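Local structure of Lmo2812 protein (5ZQA) at residues Ser183-Ile186 with Glu191-Glu194; Ala61-Leu66 with Cys236-Ala241. The protein is a penicillin-binding protein, D2, of the peptidase S11 family that probably acts as a serine-type D-Ala-D-Ala carboxypeptidase on peptidoglycan in Listeria monocytogenes. One frame throughout, in Å; residues are numbered along the deposited sequence.

Interaction 1 of 2, residues Ser183-Ile186 with Glu191-Glu194; sequences SKLI and EVLE. With MG (magnesium ion), chain C.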
loop_
_atom_site.group_PDB
_atom_site.type_symbol
_atom_site.label_atom_id
_atom_site.label_comp_id
_atom_site.label_asym_id
_atom_site.label_seq_id
_atom_site.Cartn_x
_atom_site.Cartn_y
_atom_site.Cartn_z
ATOM N N SER A 183 6.987 -5.696 -5.111
ATOM C CA SER A 183 7.309 -6.812 -5.998
ATOM C C SER A 183 7.181 -8.145 -5.257
ATOM O O SER A 183 6.609 -9.103 -5.786
ATOM C CB SER A 183 8.717 -6.630 -6.583
ATOM O OG SER A 183 9.710 -6.764 -5.590
ATOM N N LYS A 184 7.685 -8.205 -4.025
ATOM C CA LYS A 184 7.597 -9.423 -3.226
ATOM C C LYS A 184 6.145 -9.757 -2.894
ATOM O O LYS A 184 5.744 -10.920 -2.913
ATOM C CB LYS A 184 8.413 -9.279 -1.938
ATOM C CG LYS A 184 8.540 -10.561 -1.141
ATOM C CD LYS A 184 9.517 -11.533 -1.774
ATOM C CE LYS A 184 10.938 -10.988 -1.771
ATOM N NZ LYS A 184 11.895 -12.050 -2.181
ATOM N N LEU A 185 5.359 -8.731 -2.581
ATOM C CA LEU A 185 3.946 -8.940 -2.289
ATOM C C LEU A 185 3.221 -9.525 -3.503
ATOM O O LEU A 185 2.482 -10.510 -3.389
ATOM C CB LEU A 185 3.293 -7.623 -1.845
ATOM C CG LEU A 185 1.771 -7.618 -1.694
ATOM C CD1 LEU A 185 1.313 -8.589 -0.626
ATOM C CD2 LEU A 185 1.279 -6.200 -1.375
ATOM N N ILE A 186 3.452 -8.938 -4.672
ATOM C CA ILE A 186 2.784 -9.381 -5.887
ATOM C C ILE A 186 3.268 -10.771 -6.348
ATOM O O ILE A 186 2.457 -11.603 -6.762
ATOM C CB ILE A 186 2.972 -8.334 -7.004
ATOM C CG1 ILE A 186 2.202 -7.054 -6.653
ATOM C CG2 ILE A 186 2.514 -8.874 -8.364
ATOM C CD1 ILE A 186 2.539 -5.879 -7.567
ATOM N N GLU A 191 -2.737 -12.908 -5.944
ATOM C CA GLU A 191 -4.157 -12.654 -5.742
ATOM C C GLU A 191 -4.425 -11.299 -5.081
ATOM O O GLU A 191 -5.561 -10.855 -5.045
ATOM C CB GLU A 191 -4.791 -13.782 -4.923
ATOM C CG GLU A 191 -4.544 -13.734 -3.423
ATOM C CD GLU A 191 -3.206 -14.304 -2.979
ATOM O OE1 GLU A 191 -2.372 -14.713 -3.825
ATOM O OE2 GLU A 191 -2.968 -14.346 -1.751
ATOM N N VAL A 192 -3.390 -10.626 -4.577
ATOM C CA VAL A 192 -3.618 -9.307 -3.992
ATOM C C VAL A 192 -4.215 -8.375 -5.045
ATOM O O VAL A 192 -5.035 -7.504 -4.725
ATOM C CB VAL A 192 -2.305 -8.719 -3.389
ATOM C CG1 VAL A 192 -1.277 -8.379 -4.467
ATOM C CG2 VAL A 192 -2.620 -7.492 -2.519
ATOM N N LEU A 193 -3.841 -8.590 -6.306
ATOM C CA LEU A 193 -4.308 -7.739 -7.388
ATOM C C LEU A 193 -5.791 -7.974 -7.687
ATOM O O LEU A 193 -6.442 -7.116 -8.273
ATOM C CB LEU A 193 -3.457 -7.962 -8.639
ATOM C CG LEU A 193 -1.955 -7.720 -8.440
ATOM C CD1 LEU A 193 -1.216 -8.078 -9.714
ATOM C CD2 LEU A 193 -1.699 -6.278 -8.067
ATOM N N GLU A 194 -6.326 -9.121 -7.274
ATOM C CA GLU A 194 -7.756 -9.366 -7.411
ATOM C C GLU A 194 -8.547 -8.345 -6.600
ATOM O O GLU A 194 -9.649 -7.958 -6.998
ATOM C CB GLU A 194 -8.105 -10.799 -6.984
ATOM C CG GLU A 194 -7.532 -11.845 -7.942
ATOM C CD GLU A 194 -7.720 -13.287 -7.466
ATOM O OE1 GLU A 194 -8.603 -13.543 -6.619
ATOM O OE2 GLU A 194 -6.981 -14.168 -7.955
HETATM MG MG MG C . -1.657 -15.452 -0.954
HETATM O O HOH W 1 -2.686 -15.878 0.758
#

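Interaction 2 of 2, residues Ala61-Leu66 with Cys236-Ala241; sequences ASLSKL and CFIGTA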
loop_
_atom_site.group_PDB
_atom_site.type_symbol
_atom_site.label_atom_id
_atom_site.label_comp_id
_atom_site.label_asym_id
_atom_site.label_seq_id
_atom_site.Cartn_x
_atom_site.Cartn_y
_atom_site.Cartn_z
ATOM N N ALA A 61 3.278 6.646 5.244
ATOM C CA ALA A 61 1.881 6.632 5.694
ATOM C C ALA A 61 1.177 5.301 5.371
ATOM O O ALA A 61 1.713 4.237 5.676
ATOM C CB ALA A 61 1.137 7.812 5.080
ATOM N N SER A 62 0.007 5.357 4.740
ATOM C CA SER A 62 -0.774 4.144 4.470
ATOM C C SER A 62 -0.139 3.157 3.488
ATOM O O SER A 62 -0.660 2.052 3.308
ATOM C CB SER A 62 -2.166 4.516 3.954
ATOM O OG SER A 62 -2.998 4.938 5.030
ATOM N N LEU A 63 0.971 3.520 2.858
ATOM C CA LEU A 63 1.663 2.518 2.038
ATOM C C LEU A 63 2.115 1.380 2.951
ATOM O O LEU A 63 2.324 0.254 2.492
ATOM C CB LEU A 63 2.845 3.116 1.271
ATOM C CG LEU A 63 2.501 4.261 0.299
ATOM C CD1 LEU A 63 3.761 4.753 -0.401
ATOM C CD2 LEU A 63 1.454 3.819 -0.714
ATOM N N SER A 64 2.223 1.670 4.254
ATOM C CA SER A 64 2.511 0.645 5.260
ATOM C C SER A 64 1.544 -0.527 5.211
ATOM O O SER A 64 1.906 -1.659 5.579
ATOM C CB SER A 64 2.457 1.238 6.669
ATOM O OG SER A 64 3.410 2.266 6.844
ATOM N N LYS A 65 0.316 -0.264 4.771
ATOM C CA LYS A 65 -0.691 -1.314 4.709
ATOM C C LYS A 65 -0.331 -2.445 3.753
ATOM O O LYS A 65 -0.884 -3.542 3.868
ATOM C CB LYS A 65 -2.041 -0.717 4.326
ATOM C CG LYS A 65 -2.615 0.206 5.398
ATOM C CD LYS A 65 -3.880 0.880 4.902
ATOM C CE LYS A 65 -4.617 1.599 6.033
ATOM N NZ LYS A 65 -3.924 2.846 6.408
ATOM N N LEU A 66 0.607 -2.211 2.838
ATOM C CA LEU A 66 1.058 -3.298 1.969
ATOM C C LEU A 66 1.820 -4.351 2.768
ATOM O O LEU A 66 1.738 -5.539 2.462
ATOM C CB LEU A 66 1.929 -2.772 0.828
ATOM C CG LEU A 66 1.147 -1.913 -0.178
ATOM C CD1 LEU A 66 2.067 -1.320 -1.223
ATOM C CD2 LEU A 66 0.041 -2.722 -0.865
ATOM N N CYS A 236 0.691 10.172 -2.090
ATOM C CA CYS A 236 1.557 9.068 -2.479
ATOM C C CYS A 236 0.788 7.999 -3.231
ATOM O O CYS A 236 -0.397 7.806 -3.003
ATOM C CB CYS A 236 2.210 8.441 -1.245
ATOM S SG CYS A 236 3.199 9.592 -0.236
ATOM N N PHE A 237 1.470 7.281 -4.118
ATOM C CA PHE A 237 0.830 6.163 -4.806
ATOM C C PHE A 237 1.859 5.176 -5.317
ATOM O O PHE A 237 2.830 5.565 -5.966
ATOM C CB PHE A 237 -0.038 6.656 -5.980
ATOM C CG PHE A 237 -0.796 5.552 -6.684
ATOM C CD1 PHE A 237 -1.733 4.794 -6.000
ATOM C CD2 PHE A 237 -0.576 5.276 -8.025
ATOM C CE1 PHE A 237 -2.442 3.777 -6.640
ATOM C CE2 PHE A 237 -1.286 4.258 -8.669
ATOM C CZ PHE A 237 -2.204 3.512 -7.976
ATOM N N ILE A 238 1.635 3.897 -5.025
ATOM C CA ILE A 238 2.365 2.810 -5.665
ATOM C C ILE A 238 1.441 2.219 -6.717
ATOM O O ILE A 238 0.353 1.745 -6.399
ATOM C CB ILE A 238 2.812 1.729 -4.664
ATOM C CG1 ILE A 238 3.827 2.321 -3.690
ATOM C CG2 ILE A 238 3.463 0.544 -5.401
ATOM C CD1 ILE A 238 4.243 1.385 -2.557
ATOM N N GLY A 239 1.863 2.306 -7.977
ATOM C CA GLY A 239 1.100 1.752 -9.078
ATOM C C GLY A 239 1.738 0.489 -9.620
ATOM O O GLY A 239 2.938 0.301 -9.495
ATOM N N THR A 240 0.933 -0.376 -10.229
ATOM C CA THR A 240 1.491 -1.500 -10.963
ATOM C C THR A 240 0.587 -1.822 -12.145
ATOM O O THR A 240 -0.642 -1.660 -12.076
ATOM C CB THR A 240 1.716 -2.735 -10.058
ATOM O OG1 THR A 240 2.433 -3.736 -10.798
ATOM C CG2 THR A 240 0.409 -3.312 -9.528
ATOM N N ALA A 241 1.221 -2.224 -13.239
ATOM C CA ALA A 241 0.532 -2.552 -14.484
ATOM C C ALA A 241 1.320 -3.623 -15.205
ATOM O O ALA A 241 2.544 -3.657 -15.105
ATOM C CB ALA A 241 0.401 -1.320 -15.368
#

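Interaction 1 of 2, residues Ser183-Ile186 with Glu191-Glu194
Val192 reaches across to helix 175-188 with its CG1 methyl, which lies 4.2 Å from CG of Leu185 and 4.3 Å from CG1 of Ile186. That methyl sits between its own backbone N and carbonyl carbon (chi1 68°), a setting that sends this one branch to both partners. Leu185 and Val192 cross at about a right angle, and the valine methyl meets the leucine at its branch carbon. Beside this pair, Ile186 offers its other branch: the CG2 methyl comes to 4.0 Å from CD1 of Leu193, again with the two chains roughly perpendicular. No hydrogen bond crosses the contact; the nearest CA pair, Ile186 and Val192, is 6.7 Å apart. Glu191, the residue before Val192, takes no part in this packing and binds metal instead. Its chain bends about its CB-CG bond (chi2 -82°), and OE2 binds a magnesium ion at 1.9 Å while OE1 of the same carboxylate stays 3.0 Å from the metal. A water oxygen 2.0 Å from the magnesium ion and ND1 of His189 are further ligands. The chemistry is thus divided: methyl packing sets helix 192-196 against the end of helix 175-188, and a metal bridge ties Glu191 to His189 in the turn between them.

Interaction 2 of 2, residues Ala61-Leu66 with Cys236-Ala241
Leu63 lays its two methyls over the end of Ile238: CD1 is 4.0 Å from CD1 of Ile238, and CD2 is 4.1 Å from Ile238 CG1, so the isoleucine is met along its longer branch by both arms of the leucine. The same Leu63 CD1 also comes to 4.1 Å from CB of Cys236, two residues back on the same side of the strand. Leu66, about one helical turn on, brings its CD1 to 3.7 Å from Ile238 CD1. In Ile238, CG1 is anti to the carbonyl carbon (chi1 -65°) and the chain then runs extended, which carries CD1 to a point where both leucines reach it. All four residues are buried, and no hydrogen bond crosses between the segments. Two side-chain hydrogen bonds lie within 61-66 itself. Ser64 OG donates to Ala61 O at 2.9 Å, nearly in line with the carbonyl (164° at the oxygen), and Lys65 NZ donates to Ser62 OG at 2.7 Å. Ser62 and Lys65 form the SxxK motif of penicillin-binding proteins, with Ser62 the predicted acylated residue; Ser62 OG is also hydrogen-bonded to Ser122 OG, and Lys65 NZ to Asn124 OD1 and Ser162 O. The chemistry therefore separates by face: Leu63 and Leu66 seat this turn on the central antiparallel sheet by apolar contact alone, while the serine-lysine pair belongs to a polar network on the predicted active-site side.

Both contacts rest on aliphatic side chains, but they differ in depth. The centre of interaction 2 is about 3 Å from the centre of the chain, and its four touching residues are all buried; the centre of interaction 1 is about 11 Å from it. They join directly: Leu185 CD2 packs on Leu66 CD2 at 3.7 Å, and Ile186 CD1 and Leu193 CD2 each lie 3.9 Å from CG2 of Thr240. Helix 175-188 thus touches both helix 65-77 and strand 236-243, and helix 192-196 reaches the same strand through Leu193. Partly buried interaction 1 adds a metal-bound carboxylate at its margin, whereas interaction 2 backs the hydrogen-bonded serine-lysine pair of the predicted active site.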